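Local coordinates for protein minor fimbrium subunit Mfa5 (Porphyromonas gingivalis ATCC 33277, PDB 6TNJ) that serves as an accessory subunit of the minor fimbriae, cell-surface pili that mediate biofilm formation and adhesion to host cells and other oral bacteria, at residues A[15-20]-A[59-64]; A[26-31]-A[245-250]; A[118-123]-A[222-227]; A[188-193]-A[228-233]. All coordinates share one frame; numbering follows the deposited sequence. Where two conformers were deposited one is given.

Interaction 1 of 4, residues A[15-20]-A[59-64]; sequences IDQSSS and SYDHEP. With CA (calcium ion), chain C.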
loop_
_atom_site.group_PDB
_atom_site.type_symbol
_atom_site.label_atom_id
_atom_site.label_comp_id
_atom_site.label_asym_id
_atom_site.label_seq_id
_atom_site.Cartn_x
_atom_site.Cartn_y
_atom_site.Cartn_z
ATOM N N ILE A 15 -5.346 4.068 -3.273
ATOM C CA ILE A 15 -4.497 5.034 -3.963
ATOM C C ILE A 15 -3.763 5.891 -2.946
ATOM O O ILE A 15 -4.379 6.596 -2.140
ATOM C CB ILE A 15 -5.294 5.929 -4.925
ATOM C CG1 ILE A 15 -6.109 5.097 -5.916
ATOM C CG2 ILE A 15 -4.345 6.845 -5.642
ATOM C CD1 ILE A 15 -5.290 4.232 -6.821
ATOM N N ASP A 16 -2.439 5.865 -3.015
ATOM C CA ASP A 16 -1.577 6.739 -2.215
ATOM C C ASP A 16 -1.655 8.180 -2.736
ATOM O O ASP A 16 -1.299 8.442 -3.888
ATOM C CB ASP A 16 -0.158 6.184 -2.318
ATOM C CG ASP A 16 0.863 6.959 -1.523
ATOM O OD1 ASP A 16 0.483 7.942 -0.838
ATOM O OD2 ASP A 16 2.052 6.575 -1.612
ATOM N N GLN A 17 -2.085 9.117 -1.879
ATOM C CA GLN A 17 -2.134 10.537 -2.218
ATOM C C GLN A 17 -1.166 11.332 -1.345
ATOM O O GLN A 17 -1.469 12.442 -0.876
ATOM C CB GLN A 17 -3.564 11.103 -2.113
ATOM C CG GLN A 17 -4.246 11.006 -0.747
ATOM C CD GLN A 17 -5.529 11.826 -0.621
ATOM O OE1 GLN A 17 -6.268 12.045 -1.595
ATOM N NE2 GLN A 17 -5.796 12.285 0.595
ATOM N N SER A 18 0.029 10.798 -1.126
ATOM C CA SER A 18 1.023 11.512 -0.340
ATOM C C SER A 18 1.483 12.772 -1.071
ATOM O O SER A 18 1.250 12.954 -2.267
ATOM C CB SER A 18 2.225 10.616 -0.046
ATOM O OG SER A 18 1.825 9.491 0.704
ATOM N N SER A 19 2.149 13.661 -0.315
ATOM C CA SER A 19 2.619 14.949 -0.816
ATOM C C SER A 19 3.448 14.846 -2.101
ATOM O O SER A 19 3.426 15.751 -2.921
ATOM C CB SER A 19 3.439 15.638 0.280
ATOM O OG SER A 19 2.584 16.084 1.308
ATOM N N SER A 20 4.150 13.736 -2.261
ATOM C CA SER A 20 5.001 13.377 -3.399
ATOM C C SER A 20 4.255 13.392 -4.725
ATOM O O SER A 20 4.883 13.528 -5.790
ATOM C CB SER A 20 5.618 12.016 -3.155
ATOM O OG SER A 20 4.593 11.112 -2.968
ATOM N N SER A 59 -8.401 6.102 -0.462
ATOM C CA SER A 59 -7.174 6.874 -0.639
ATOM C C SER A 59 -6.436 6.902 0.686
ATOM O O SER A 59 -7.019 6.617 1.730
ATOM C CB SER A 59 -7.456 8.299 -1.118
ATOM O OG SER A 59 -8.020 9.062 -0.069
ATOM N N TYR A 60 -5.144 7.254 0.666
ATOM C CA TYR A 60 -4.457 7.376 1.948
ATOM C C TYR A 60 -3.270 8.333 1.880
ATOM O O TYR A 60 -2.631 8.480 0.845
ATOM C CB TYR A 60 -3.997 6.013 2.486
ATOM C CG TYR A 60 -2.839 5.366 1.746
ATOM C CD1 TYR A 60 -1.525 5.578 2.148
ATOM C CD2 TYR A 60 -3.070 4.522 0.661
ATOM C CE1 TYR A 60 -0.471 4.969 1.488
ATOM C CE2 TYR A 60 -2.016 3.915 -0.016
ATOM C CZ TYR A 60 -0.719 4.142 0.415
ATOM O OH TYR A 60 0.336 3.536 -0.246
ATOM N N ASP A 61 -3.009 8.996 3.002
ATOM C CA ASP A 61 -1.826 9.824 3.186
ATOM C C ASP A 61 -1.217 9.378 4.510
ATOM O O ASP A 61 -0.803 8.220 4.630
ATOM C CB ASP A 61 -2.182 11.316 3.115
ATOM C CG ASP A 61 -3.453 11.640 3.823
ATOM O OD1 ASP A 61 -3.436 11.705 5.066
ATOM O OD2 ASP A 61 -4.467 11.838 3.142
ATOM N N HIS A 62 -1.200 10.233 5.532
ATOM C CA HIS A 62 -0.800 9.738 6.847
ATOM C C HIS A 62 -1.904 8.933 7.530
ATOM O O HIS A 62 -1.654 8.350 8.595
ATOM C CB HIS A 62 -0.376 10.892 7.761
ATOM C CG HIS A 62 -1.395 11.978 7.892
ATOM N ND1 HIS A 62 -1.393 13.088 7.077
ATOM C CD2 HIS A 62 -2.434 12.141 8.753
ATOM C CE1 HIS A 62 -2.394 13.886 7.418
ATOM N NE2 HIS A 62 -3.037 13.340 8.437
ATOM N N GLU A 63 -3.108 8.898 6.950
ATOM C CA GLU A 63 -4.243 8.100 7.391
ATOM C C GLU A 63 -5.037 7.663 6.164
ATOM O O GLU A 63 -5.020 8.349 5.135
ATOM C CB GLU A 63 -5.157 8.884 8.351
ATOM C CG GLU A 63 -5.780 10.100 7.677
ATOM C CD GLU A 63 -6.565 10.991 8.594
ATOM O OE1 GLU A 63 -6.964 10.554 9.696
ATOM O OE2 GLU A 63 -6.804 12.136 8.171
ATOM N N PRO A 64 -5.738 6.537 6.247
ATOM C CA PRO A 64 -6.591 6.120 5.128
ATOM C C PRO A 64 -7.942 6.820 5.145
ATOM O O PRO A 64 -8.433 7.270 6.180
ATOM C CB PRO A 64 -6.770 4.621 5.364
ATOM C CG PRO A 64 -6.739 4.505 6.891
ATOM C CD PRO A 64 -5.693 5.520 7.325
HETATM CA CA CA C . 4.754 9.398 -1.899
HETATM O O HOH W 1 4.398 7.694 -1.094
HETATM O O HOH W 2 -8.833 11.376 -1.033
HETATM O O HOH W 3 7.521 9.456 -2.552
HETATM O O HOH W 4 6.349 9.980 -0.401
#

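Interaction 2 of 4, residues A[26-31]-A[245-250]; sequences IARLKS and GYDLGD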
loop_
_atom_site.group_PDB
_atom_site.type_symbol
_atom_site.label_atom_id
_atom_site.label_comp_id
_atom_site.label_asym_id
_atom_site.label_seq_id
_atom_site.Cartn_x
_atom_site.Cartn_y
_atom_site.Cartn_z
ATOM N N ILE A 26 3.312 17.155 -9.900
ATOM C CA ILE A 26 1.869 17.083 -10.084
ATOM C C ILE A 26 1.461 16.207 -11.270
ATOM O O ILE A 26 0.324 15.738 -11.312
ATOM C CB ILE A 26 1.311 18.512 -10.209
ATOM C CG1 ILE A 26 -0.213 18.506 -10.160
ATOM C CG2 ILE A 26 1.801 19.160 -11.502
ATOM C CD1 ILE A 26 -0.788 18.236 -8.806
ATOM N N ALA A 27 2.361 15.939 -12.223
ATOM C CA ALA A 27 2.031 14.996 -13.294
ATOM C C ALA A 27 1.623 13.644 -12.741
ATOM O O ALA A 27 0.860 12.910 -13.382
ATOM C CB ALA A 27 3.219 14.806 -14.224
ATOM N N ARG A 28 2.186 13.275 -11.603
ATOM C CA ARG A 28 1.824 12.026 -10.950
ATOM C C ARG A 28 0.350 12.008 -10.598
ATOM O O ARG A 28 -0.377 11.083 -10.969
ATOM C CB ARG A 28 2.672 11.860 -9.698
ATOM C CG ARG A 28 4.188 11.673 -9.948
ATOM C CD ARG A 28 4.903 11.185 -8.691
ATOM N NE ARG A 28 6.355 11.161 -8.863
ATOM C CZ ARG A 28 7.227 11.017 -7.869
ATOM N NH1 ARG A 28 6.814 10.839 -6.619
ATOM N NH2 ARG A 28 8.532 11.050 -8.139
ATOM N N LEU A 29 -0.109 13.033 -9.879
ATOM C CA LEU A 29 -1.504 13.067 -9.459
ATOM C C LEU A 29 -2.419 13.100 -10.670
ATOM O O LEU A 29 -3.429 12.379 -10.730
ATOM C CB LEU A 29 -1.740 14.281 -8.562
ATOM C CG LEU A 29 -3.183 14.367 -8.048
ATOM C CD1 LEU A 29 -3.390 13.345 -6.971
ATOM C CD2 LEU A 29 -3.529 15.751 -7.541
ATOM N N LYS A 30 -2.071 13.920 -11.652
ATOM C CA LYS A 30 -2.946 14.084 -12.797
ATOM C C LYS A 30 -3.112 12.781 -13.557
ATOM O O LYS A 30 -4.225 12.433 -13.961
ATOM C CB LYS A 30 -2.391 15.181 -13.700
ATOM C CG LYS A 30 -2.585 16.580 -13.137
ATOM C CD LYS A 30 -2.246 17.604 -14.229
ATOM C CE LYS A 30 -2.082 19.000 -13.705
ATOM N NZ LYS A 30 -1.705 19.889 -14.855
ATOM N N SER A 31 -2.020 12.044 -13.770
ATOM C CA SER A 31 -2.141 10.768 -14.457
ATOM C C SER A 31 -2.864 9.736 -13.596
ATOM O O SER A 31 -3.619 8.899 -14.118
ATOM C CB SER A 31 -0.762 10.260 -14.861
ATOM O OG SER A 31 -0.888 9.085 -15.623
ATOM N N GLY A 245 3.947 0.139 -8.514
ATOM C CA GLY A 245 5.032 0.977 -8.051
ATOM C C GLY A 245 5.135 2.191 -8.959
ATOM O O GLY A 245 5.612 2.079 -10.094
ATOM N N TYR A 246 4.736 3.356 -8.473
ATOM C CA TYR A 246 4.503 4.529 -9.323
ATOM C C TYR A 246 5.651 5.533 -9.264
ATOM O O TYR A 246 5.907 6.136 -8.218
ATOM C CB TYR A 246 3.198 5.179 -8.884
ATOM C CG TYR A 246 2.625 6.258 -9.792
ATOM C CD1 TYR A 246 2.704 6.143 -11.163
ATOM C CD2 TYR A 246 1.969 7.367 -9.260
ATOM C CE1 TYR A 246 2.164 7.086 -11.987
ATOM C CE2 TYR A 246 1.397 8.331 -10.085
ATOM C CZ TYR A 246 1.516 8.168 -11.452
ATOM O OH TYR A 246 0.983 9.086 -12.304
ATOM N N ASP A 247 6.351 5.698 -10.397
ATOM C CA ASP A 247 7.399 6.711 -10.587
ATOM C C ASP A 247 8.493 6.582 -9.539
ATOM O O ASP A 247 8.951 7.569 -8.969
ATOM C CB ASP A 247 6.815 8.127 -10.568
ATOM C CG ASP A 247 7.567 9.105 -11.457
ATOM O OD1 ASP A 247 8.398 8.680 -12.309
ATOM O OD2 ASP A 247 7.320 10.319 -11.295
ATOM N N LEU A 248 8.918 5.349 -9.272
ATOM C CA LEU A 248 9.874 5.107 -8.200
ATOM C C LEU A 248 11.325 5.358 -8.595
ATOM O O LEU A 248 12.205 5.241 -7.746
ATOM C CB LEU A 248 9.697 3.675 -7.697
ATOM C CG LEU A 248 8.273 3.334 -7.237
ATOM C CD1 LEU A 248 8.242 1.920 -6.718
ATOM C CD2 LEU A 248 7.841 4.319 -6.171
ATOM N N GLY A 249 11.613 5.716 -9.846
ATOM C CA GLY A 249 12.958 6.224 -10.153
ATOM C C GLY A 249 14.144 5.354 -9.773
ATOM O O GLY A 249 15.175 5.880 -9.322
ATOM N N ASP A 250 14.030 4.031 -9.992
ATOM C CA ASP A 250 15.081 3.015 -9.763
ATOM C C ASP A 250 15.608 3.031 -8.324
ATOM O O ASP A 250 16.783 2.762 -8.086
ATOM C CB ASP A 250 16.253 3.134 -10.751
ATOM C CG ASP A 250 15.888 2.636 -12.161
ATOM O OD1 ASP A 250 15.986 1.412 -12.438
ATOM O OD2 ASP A 250 15.489 3.477 -12.975
#

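Interaction 3 of 4, residues A[118-123]-A[222-227]; sequences DGLATE and FPCNAA. With CA (calcium ion), chain C.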
loop_
_atom_site.group_PDB
_atom_site.type_symbol
_atom_site.label_atom_id
_atom_site.label_comp_id
_atom_site.label_asym_id
_atom_site.label_seq_id
_atom_site.Cartn_x
_atom_site.Cartn_y
_atom_site.Cartn_z
ATOM N N ASP A 118 3.611 5.811 -4.790
ATOM C CA ASP A 118 4.791 6.429 -5.377
ATOM C C ASP A 118 5.916 6.601 -4.364
ATOM O O ASP A 118 6.804 7.433 -4.565
ATOM C CB ASP A 118 4.436 7.789 -6.002
ATOM C CG ASP A 118 4.172 8.858 -4.973
ATOM O OD1 ASP A 118 3.744 8.519 -3.851
ATOM O OD2 ASP A 118 4.405 10.037 -5.275
ATOM N N GLY A 119 5.928 5.832 -3.286
ATOM C CA GLY A 119 7.022 6.066 -2.357
ATOM C C GLY A 119 7.116 5.024 -1.273
ATOM O O GLY A 119 6.356 4.056 -1.234
ATOM N N LEU A 120 8.086 5.238 -0.395
ATOM C CA LEU A 120 8.230 4.403 0.787
ATOM C C LEU A 120 7.095 4.650 1.752
ATOM O O LEU A 120 6.695 5.797 1.965
ATOM C CB LEU A 120 9.511 4.744 1.526
ATOM C CG LEU A 120 10.845 4.686 0.816
ATOM C CD1 LEU A 120 11.918 5.144 1.758
ATOM C CD2 LEU A 120 11.059 3.296 0.415
ATOM N N ALA A 121 6.637 3.591 2.403
ATOM C CA ALA A 121 5.760 3.773 3.554
ATOM C C ALA A 121 6.557 4.434 4.674
ATOM O O ALA A 121 7.720 4.106 4.893
ATOM C CB ALA A 121 5.195 2.416 3.999
ATOM N N THR A 122 5.943 5.396 5.352
ATOM C CA THR A 122 6.585 6.095 6.446
ATOM C C THR A 122 5.727 6.131 7.695
ATOM O O THR A 122 6.131 6.758 8.676
ATOM C CB THR A 122 6.953 7.535 6.047
ATOM O OG1 THR A 122 5.801 8.224 5.534
ATOM C CG2 THR A 122 8.048 7.522 5.000
ATOM N N GLU A 123 4.563 5.491 7.669
ATOM C CA GLU A 123 3.661 5.416 8.799
ATOM C C GLU A 123 3.219 3.970 8.951
ATOM O O GLU A 123 3.137 3.219 7.973
ATOM C CB GLU A 123 2.438 6.330 8.596
ATOM C CG GLU A 123 2.630 7.761 9.097
ATOM C CD GLU A 123 3.395 8.661 8.124
ATOM O OE1 GLU A 123 3.451 8.368 6.917
ATOM O OE2 GLU A 123 3.965 9.668 8.580
ATOM N N PHE A 222 9.591 -0.386 10.861
ATOM C CA PHE A 222 9.907 -0.357 9.433
ATOM C C PHE A 222 8.570 -0.399 8.692
ATOM O O PHE A 222 8.062 -1.479 8.355
ATOM C CB PHE A 222 10.843 -1.525 9.093
ATOM C CG PHE A 222 11.262 -1.617 7.658
ATOM C CD1 PHE A 222 11.283 -0.515 6.830
ATOM C CD2 PHE A 222 11.703 -2.824 7.155
ATOM C CE1 PHE A 222 11.692 -0.626 5.501
ATOM C CE2 PHE A 222 12.103 -2.936 5.812
ATOM C CZ PHE A 222 12.086 -1.839 4.998
ATOM N N PRO A 223 7.951 0.765 8.438
ATOM C CA PRO A 223 6.621 0.780 7.806
ATOM C C PRO A 223 6.507 0.069 6.464
ATOM O O PRO A 223 5.428 -0.467 6.165
ATOM C CB PRO A 223 6.331 2.285 7.679
ATOM C CG PRO A 223 6.998 2.847 8.938
ATOM C CD PRO A 223 8.269 2.054 9.082
ATOM N N CYS A 224 7.553 0.033 5.627
ATOM C CA CYS A 224 7.473 -0.786 4.415
ATOM C C CYS A 224 7.200 -2.250 4.759
ATOM O O CYS A 224 6.430 -2.932 4.074
ATOM C CB CYS A 224 8.761 -0.688 3.595
ATOM S SG CYS A 224 9.102 0.895 2.759
ATOM N N ASN A 225 7.873 -2.765 5.785
ATOM C CA ASN A 225 7.647 -4.144 6.182
ATOM C C ASN A 225 6.262 -4.303 6.793
ATOM O O ASN A 225 5.583 -5.303 6.535
ATOM C CB ASN A 225 8.725 -4.618 7.167
ATOM C CG ASN A 225 9.739 -5.544 6.525
ATOM O OD1 ASN A 225 9.735 -5.749 5.317
ATOM N ND2 ASN A 225 10.631 -6.099 7.333
ATOM N N ALA A 226 5.817 -3.325 7.597
ATOM C CA ALA A 226 4.453 -3.378 8.129
ATOM C C ALA A 226 3.432 -3.460 6.998
ATOM O O ALA A 226 2.427 -4.174 7.098
ATOM C CB ALA A 226 4.163 -2.151 8.994
ATOM N N ALA A 227 3.677 -2.740 5.917
ATOM C CA ALA A 227 2.754 -2.757 4.786
ATOM C C ALA A 227 2.740 -4.118 4.088
ATOM O O ALA A 227 1.676 -4.601 3.686
ATOM C CB ALA A 227 3.115 -1.664 3.796
HETATM CA CA CA C . 4.754 9.398 -1.899
HETATM O O HOH W 3 7.521 9.456 -2.552
HETATM O O HOH W 5 9.517 2.128 5.754
HETATM O O HOH W 6 2.878 1.158 6.319
HETATM O O HOH W 1 4.398 7.694 -1.094
HETATM O O HOH W 4 6.349 9.980 -0.401
#

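Interaction 4 of 4, residues A[188-193]-A[228-233]; sequences SKFDYS and INEAQF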
loop_
_atom_site.group_PDB
_atom_site.type_symbol
_atom_site.label_atom_id
_atom_site.label_comp_id
_atom_site.label_asym_id
_atom_site.label_seq_id
_atom_site.Cartn_x
_atom_site.Cartn_y
_atom_site.Cartn_z
ATOM N N SER A 188 -2.689 -10.264 15.276
ATOM C CA SER A 188 -2.957 -9.871 16.658
ATOM C C SER A 188 -1.968 -8.852 17.194
ATOM O O SER A 188 -2.243 -8.214 18.218
ATOM C CB SER A 188 -2.925 -11.105 17.556
ATOM O OG SER A 188 -1.675 -11.762 17.435
ATOM N N LYS A 189 -0.833 -8.677 16.534
ATOM C CA LYS A 189 0.196 -7.790 17.046
ATOM C C LYS A 189 -0.077 -6.318 16.784
ATOM O O LYS A 189 0.547 -5.475 17.424
ATOM C CB LYS A 189 1.550 -8.171 16.455
ATOM C CG LYS A 189 2.296 -9.169 17.324
ATOM C CD LYS A 189 3.181 -8.406 18.297
ATOM C CE LYS A 189 3.582 -9.220 19.483
ATOM N NZ LYS A 189 4.408 -8.404 20.391
ATOM N N PHE A 190 -0.976 -5.965 15.871
ATOM C CA PHE A 190 -1.163 -4.556 15.527
ATOM C C PHE A 190 -2.343 -3.963 16.291
ATOM O O PHE A 190 -3.371 -4.621 16.469
ATOM C CB PHE A 190 -1.382 -4.374 14.022
ATOM C CG PHE A 190 -0.171 -4.680 13.200
ATOM C CD1 PHE A 190 0.948 -3.869 13.276
ATOM C CD2 PHE A 190 -0.143 -5.788 12.371
ATOM C CE1 PHE A 190 2.079 -4.141 12.524
ATOM C CE2 PHE A 190 0.991 -6.082 11.623
ATOM C CZ PHE A 190 2.106 -5.255 11.704
ATOM N N ASP A 191 -2.187 -2.719 16.739
ATOM C CA ASP A 191 -3.277 -1.948 17.338
ATOM C C ASP A 191 -4.051 -1.327 16.193
ATOM O O ASP A 191 -3.587 -0.372 15.566
ATOM C CB ASP A 191 -2.731 -0.878 18.282
ATOM C CG ASP A 191 -3.813 -0.010 18.900
ATOM O OD1 ASP A 191 -4.998 -0.179 18.569
ATOM O OD2 ASP A 191 -3.455 0.878 19.713
ATOM N N TYR A 192 -5.221 -1.892 15.893
ATOM C CA TYR A 192 -6.120 -1.360 14.880
ATOM C C TYR A 192 -7.293 -0.565 15.471
ATOM O O TYR A 192 -8.287 -0.331 14.774
ATOM C CB TYR A 192 -6.703 -2.497 14.036
ATOM C CG TYR A 192 -5.746 -3.313 13.197
ATOM C CD1 TYR A 192 -4.987 -2.742 12.190
ATOM C CD2 TYR A 192 -5.643 -4.673 13.396
ATOM C CE1 TYR A 192 -4.121 -3.526 11.394
ATOM C CE2 TYR A 192 -4.786 -5.441 12.637
ATOM C CZ TYR A 192 -4.047 -4.872 11.625
ATOM O OH TYR A 192 -3.226 -5.702 10.894
ATOM N N SER A 193 -7.207 -0.144 16.729
ATOM C CA SER A 193 -8.334 0.555 17.354
ATOM C C SER A 193 -8.609 1.919 16.726
ATOM O O SER A 193 -9.736 2.436 16.846
ATOM C CB SER A 193 -8.073 0.704 18.860
ATOM O OG SER A 193 -6.977 1.562 19.127
ATOM N N ILE A 228 3.905 -4.745 3.929
ATOM C CA ILE A 228 3.950 -6.095 3.374
ATOM C C ILE A 228 3.225 -7.066 4.298
ATOM O O ILE A 228 2.481 -7.934 3.839
ATOM C CB ILE A 228 5.408 -6.525 3.135
ATOM C CG1 ILE A 228 6.090 -5.616 2.105
ATOM C CG2 ILE A 228 5.507 -7.969 2.658
ATOM C CD1 ILE A 228 7.632 -5.696 2.103
ATOM N N ASN A 229 3.428 -6.912 5.610
ATOM C CA ASN A 229 2.731 -7.707 6.631
ATOM C C ASN A 229 1.214 -7.604 6.481
ATOM O O ASN A 229 0.501 -8.616 6.510
ATOM C CB ASN A 229 3.193 -7.207 8.004
ATOM C CG ASN A 229 3.162 -8.269 9.105
ATOM O OD1 ASN A 229 3.935 -8.191 10.070
ATOM N ND2 ASN A 229 2.264 -9.223 8.995
ATOM N N GLU A 230 0.700 -6.383 6.322
ATOM C CA GLU A 230 -0.733 -6.174 6.153
ATOM C C GLU A 230 -1.220 -6.790 4.851
ATOM O O GLU A 230 -2.299 -7.403 4.809
ATOM C CB GLU A 230 -1.023 -4.663 6.183
ATOM C CG GLU A 230 -2.442 -4.260 6.367
ATOM C CD GLU A 230 -2.981 -4.605 7.740
ATOM O OE1 GLU A 230 -2.206 -4.577 8.715
ATOM O OE2 GLU A 230 -4.185 -4.907 7.843
ATOM N N ALA A 231 -0.442 -6.627 3.775
ATOM C CA ALA A 231 -0.795 -7.233 2.494
ATOM C C ALA A 231 -0.937 -8.735 2.646
ATOM O O ALA A 231 -1.772 -9.374 1.994
ATOM C CB ALA A 231 0.270 -6.912 1.433
ATOM N N GLN A 232 -0.095 -9.325 3.490
ATOM C CA GLN A 232 -0.140 -10.768 3.656
ATOM C C GLN A 232 -1.441 -11.208 4.303
ATOM O O GLN A 232 -1.977 -12.265 3.953
ATOM C CB GLN A 232 1.055 -11.257 4.458
ATOM C CG GLN A 232 1.185 -12.791 4.428
ATOM C CD GLN A 232 1.394 -13.341 3.033
ATOM O OE1 GLN A 232 2.293 -12.912 2.306
ATOM N NE2 GLN A 232 0.551 -14.293 2.640
ATOM N N PHE A 233 -1.986 -10.415 5.231
ATOM C CA PHE A 233 -3.268 -10.793 5.819
ATOM C C PHE A 233 -4.352 -10.810 4.749
ATOM O O PHE A 233 -5.215 -11.695 4.742
ATOM C CB PHE A 233 -3.688 -9.840 6.948
ATOM C CG PHE A 233 -2.666 -9.670 8.034
ATOM C CD1 PHE A 233 -1.923 -10.747 8.497
ATOM C CD2 PHE A 233 -2.460 -8.432 8.598
ATOM C CE1 PHE A 233 -0.985 -10.579 9.481
ATOM C CE2 PHE A 233 -1.500 -8.258 9.595
ATOM C CZ PHE A 233 -0.780 -9.322 10.035
#

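Interaction 1 of 4, residues A[15-20]-A[59-64]
Ile-15 with Ser-59 and Asp-16 with Tyr-60 pair as parallel bridges where strands 9-16 and 53-60 end side by side in the central sheet of the von Willebrand factor A domain. The two strands belong to one beta-alpha-beta unit joined by helix 26-43. Tyr-60 N donates to Ile-15 O (3.0 Å), and Gln-17 N to Tyr-60 O (2.9 Å, nearly straight at 168°), so the pairing runs one residue past the end of the first strand.

Asp-16 lies over one face of the Tyr-60 ring, its CA 3.9 Å from the ring centroid in a CH-pi contact. In the conformer given, CG of Asp-16 is anti to the backbone N (chi1 -179°), which lays the carboxylate almost parallel to the ring, the planes 15° apart. The phenol oxygen is held by Thr-92. Beyond the strands, Gln-17 and Asp-61 run alongside each other, and Gln-17 NE2 gives a hydrogen bond lying in its amide plane to Asp-61 OD2 (2.9 Å), an oxygen also bonded to His-65. Gln-17 OE1 takes the backbone N of Thr-85 and shares a water with Ser-59 OG, so both ends of the amide are used.

Asp-16, Ser-18 and Ser-20 spell the DxSxS signature of a metal ion-dependent adhesion site. Ser-20 OG binds the calcium ion directly, whereas a calcium-bound water donates to Asp-16 OD2 at 2.7 Å, an oxygen also bonded to Ser-117 OG. Asp-16, stacked on Tyr-60, is thus an outer-sphere ligand whose carboxylate probably orients this water on the metal.

Interaction 2 of 4, residues A[26-31]-A[245-250]
Tyr-246, at the end of strand 240-246, and Asp-247 just after it reach out to Arg-28 on helix 26-43, joining this helix to the central sheet of the Rossmann-like von Willebrand factor A fold. The phenol of Tyr-246 donates to the backbone oxygen Arg-28 O at 2.8 Å. It approaches within the carbonyl plane, on a lone pair, with a C=O...O angle of 113°, so a helical carbonyl is met from the side. The tyrosine brings its ring edge to that carbonyl, and Arg-28 CB rests 3.8 Å from Tyr-246 CE2. Ser-31 CB lies against the same hydroxyl, Tyr-246 OH, at 3.3 Å, while Ser-31 OG is bonded to Pro-273 O.

The Arg-28 chain runs extended from CG to NE and carries the guanidinium past Asp-247, whose CB lies over one of its faces. Two different acidic groups share the arginine. NE makes the salt bridge to Asp-247, and NH1 makes another to Asp-118, whose other carboxylate oxygen binds the calcium ion. Arg-28 is therefore a second-shell residue of the metal site and probably holds the Asp-118 carboxylate in position and balances part of its charge. The Asp-247 bridge rests on a single bond, with the guanidinium and carboxylate planes nearly perpendicular at 81°: Arg-28 NE meets Asp-247 OD2 on its anti side, somewhat out of the carboxylate plane, at 2.7 Å and with an N-H...O angle of 144°.

Interaction 3 of 4, residues A[118-123]-A[222-227]
The backbone at Ala-121 passes close to the first turn of helix 223-236, with Ala-121 CA 4.9 Å from Cys-224 CA and no direct hydrogen bond between the two segments. In this von Willebrand factor A domain the 118-123 loop leaves the end of strand 110-117 at the metal ion-dependent adhesion site, where Asp-118 OD1 binds the calcium ion at 2.4 Å, and then runs on to the helix.

Ala-121 is the centre of the packing. Its CB meets Pro-223 CB at 3.9 Å, and the proline ring continues along the loop, with its CG lying against the Thr-122 carbonyl carbon and its CB against Glu-123 O. Next along the helix, Cys-224 SG, turned anti to its carbonyl carbon (chi1 -70°), lies against Leu-120 CD2 at 3.9 Å and close to the backbone N of Ala-121. Leu-120 and Cys-224 also both touch helix 252-259.

Polar backbone atoms are joined through water instead. One water donates to Glu-123 O and to Pro-223 O, a carbonyl that also takes Ala-227 N within the helix. At the end of the 118-123 segment Thr-122 OG1 donates to Glu-123 OE1 (2.7 Å) from above the carboxylate plane, and that oxygen also accepts from Thr-90 N. The second bridging water donates to Ala-121 O at 2.8 Å and accepts from Cys-224 N, an amide in the first helical turn, at 2.9 Å.

Interaction 4 of 4, residues A[188-193]-A[228-233]
Glu-230 OE1 is gripped by Tyr-192 OH, which donates to its syn lone pair at 2.7 Å, and by Gln-93 NE2, while Glu-230 OE2 forms a salt bridge with Arg-100. A bend in the glutamate chain (chi2 68°) swings the carboxylate off the helix to the tyrosine, where OE1 lies at the edge of the phenol ring with the two planes 85° apart. Lys-97 makes a cation-pi contact with the same ring, so the carboxylate sits among basic groups that would probably stabilise its negative form.

The contact lays the loop between strands 179-181 and 209-210 against helix 223-236, the helix that leads into strand 240-246 of the central von Willebrand factor A sheet. Phe-190 packs beside Tyr-192, its CB 3.6 Å above the tyrosine ring plane, toward the rim. It reaches the helix with its own ring edge: Phe-190 CE2 meets Phe-233 CE2 at 3.9 Å, edge against edge, and Phe-190 CZ approaches Asn-229 OD1 at 3.8 Å, the amide turned 81° from the ring. That oxygen accepts from Leu-185 N. Further along the loop, Asp-191 OD1 takes Ser-193 N (2.9 Å), which makes an Asx turn, and also Ser-193 OG (2.7 Å).

From the N terminus, segment 15-20 leads into helix 26-43, and interaction 1 closes the first loop when strand 53-60 returns beside strand 9-16. Interaction 2 crosses it: it opens at 26-31, between the two halves of interaction 1, and closes at 245-250, more than 200 residues later. Within that long span lie interactions 3 and 4, which cross each other because 188-193 falls between 118-123 and 222-227; their partners 222-227 and 228-233 are adjoining segments, at the start and along the middle of helix 223-236. Interactions 1 and 3 meet at the calcium ion and three shared waters, and interaction 2 joins them through Arg-28. Interaction 4 carries the ties on to the loop after strand 179-181.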